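Local coordinates for Fe-regulated protein B (Neisseria meningitidis, PDB 4AIP) that serves as a TonB-dependent transporter that carries iron across the outer membrane, at residues N693-P696 with L702-N705. Sequence-based numbering, arbitrary orientation.
Sequences NWKP and LNVN
With chi1 of Asn693 at 165°, CG lies opposite the backbone N, and the amide is carried across to Asn703 and Asn705 on the facing strand. Asn703 takes a different setting, with CG opposite its carbonyl carbon (chi1 -79°), and presents OD1 to both Asn693 and Lys695. The ND2 group of Asn693 spends its two hydrogens on two acceptors, both in its own amide plane. Asn693 ND2 bonds to Asn705 OD1 at 2.6 Å, almost in line with that carbonyl. Asn693 ND2 also reaches Asn703 OD1 at 3.0 Å, nearly straight at hydrogen, but from above the carbonyl plane. Lys695 NZ meets the same Asn703 OD1 at 2.9 Å, in the carbonyl plane and on a lone pair. Two donors thus grip this oxygen. The ammonium probably polarises the Asn703 amide.

Trp694 and Val704 form an antiparallel hydrogen-bonded pair, closed by Trp694 N to Val704 O and Val704 N to Trp694 O, each 2.8 Å. Their side chains lie on the face away from the asparagines. Trp694 CD1 rests on Val704 CB at 3.6 Å. Pro696 CG sits over the centre of one indole face and also touches Val704 CG2 at 3.8 Å. Pro696 CD packs against Leu702 CG.

Asn693 OD1 is bonded to Arg643, and Lys695 forms a salt bridge with Glu79. Asn705 ND2 bonds to the backbone of Asp78, so the polar face ties the barrel wall to the plug. Phe212 of a second subunit packs on Pro696 and Leu702. The contact closes the turn end of the antiparallel hairpin 681-694/702-709, set in the beta-barrel between strands 649-662 and 733-741.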
loop_
_atom_site.group_PDB
_atom_site.type_symbol
_atom_site.label_atom_id
_atom_site.label_comp_id
_atom_site.label_asym_id
_atom_site.label_seq_id
_atom_site.Cartn_x
_atom_site.Cartn_y
_atom_site.Cartn_z
ATOM N N ASN B 693 -20.229 21.439 16.429
ATOM C CA ASN B 693 -19.679 21.807 15.134
ATOM C C ASN B 693 -19.260 23.294 15.138
ATOM O O ASN B 693 -20.092 24.208 15.316
ATOM C CB ASN B 693 -20.711 21.534 14.035
ATOM C CG ASN B 693 -20.373 22.203 12.705
ATOM O OD1 ASN B 693 -21.007 23.164 12.315
ATOM N ND2 ASN B 693 -19.381 21.680 12.001
ATOM N N TRP B 694 -17.975 23.555 14.973
ATOM C CA TRP B 694 -17.616 24.954 14.712
ATOM C C TRP B 694 -17.013 25.290 13.402
ATOM O O TRP B 694 -16.306 24.474 12.787
ATOM C CB TRP B 694 -17.003 25.698 15.912
ATOM C CG TRP B 694 -15.598 25.959 16.081
ATOM C CD1 TRP B 694 -14.604 25.052 16.414
ATOM C CD2 TRP B 694 -14.969 27.251 16.103
ATOM N NE1 TRP B 694 -13.354 25.715 16.564
ATOM C CE2 TRP B 694 -13.561 27.052 16.355
ATOM C CE3 TRP B 694 -15.425 28.526 15.819
ATOM C CZ2 TRP B 694 -12.651 28.084 16.425
ATOM C CZ3 TRP B 694 -14.508 29.580 15.880
ATOM C CH2 TRP B 694 -13.122 29.346 16.180
ATOM N N LYS B 695 -17.388 26.478 12.964
ATOM C CA LYS B 695 -17.147 26.921 11.656
ATOM C C LYS B 695 -16.394 28.185 11.879
ATOM O O LYS B 695 -16.994 29.273 11.841
ATOM C CB LYS B 695 -18.465 27.229 10.934
ATOM C CG LYS B 695 -19.273 26.030 10.422
ATOM C CD LYS B 695 -20.548 26.533 9.785
ATOM C CE LYS B 695 -21.541 25.406 9.604
ATOM N NZ LYS B 695 -20.944 24.365 8.697
ATOM N N PRO B 696 -15.080 28.077 12.090
ATOM C CA PRO B 696 -14.249 29.200 12.496
ATOM C C PRO B 696 -14.149 30.319 11.470
ATOM O O PRO B 696 -13.676 31.402 11.790
ATOM C CB PRO B 696 -12.884 28.541 12.691
ATOM C CG PRO B 696 -13.158 27.042 12.793
ATOM C CD PRO B 696 -14.270 26.875 11.841
ATOM N N LEU B 702 -14.642 25.325 6.386
ATOM C CA LEU B 702 -13.875 24.760 7.470
ATOM C C LEU B 702 -14.775 24.366 8.612
ATOM O O LEU B 702 -15.474 25.188 9.149
ATOM C CB LEU B 702 -12.809 25.748 7.921
ATOM C CG LEU B 702 -11.953 25.376 9.132
ATOM C CD1 LEU B 702 -11.279 23.973 8.997
ATOM C CD2 LEU B 702 -10.944 26.500 9.498
ATOM N N ASN B 703 -14.735 23.101 8.964
ATOM C CA ASN B 703 -15.589 22.519 9.988
ATOM C C ASN B 703 -14.650 21.845 10.955
ATOM O O ASN B 703 -13.784 21.060 10.558
ATOM C CB ASN B 703 -16.542 21.445 9.439
ATOM C CG ASN B 703 -17.795 22.019 8.712
ATOM O OD1 ASN B 703 -18.594 22.781 9.293
ATOM N ND2 ASN B 703 -18.001 21.585 7.453
ATOM N N VAL B 704 -14.807 22.173 12.220
ATOM C CA VAL B 704 -14.059 21.527 13.264
ATOM C C VAL B 704 -15.149 20.897 14.085
ATOM O O VAL B 704 -16.055 21.577 14.517
ATOM C CB VAL B 704 -13.286 22.596 14.115
ATOM C CG1 VAL B 704 -12.546 21.946 15.265
ATOM C CG2 VAL B 704 -12.331 23.320 13.226
ATOM N N ASN B 705 -15.097 19.594 14.268
ATOM C CA ASN B 705 -16.181 18.908 14.933
ATOM C C ASN B 705 -15.673 18.125 16.085
ATOM O O ASN B 705 -14.663 17.388 15.957
ATOM C CB ASN B 705 -16.862 17.910 13.981
ATOM C CG ASN B 705 -17.324 18.552 12.683
ATOM O OD1 ASN B 705 -17.890 19.650 12.663
ATOM N ND2 ASN B 705 -17.133 17.840 11.604
#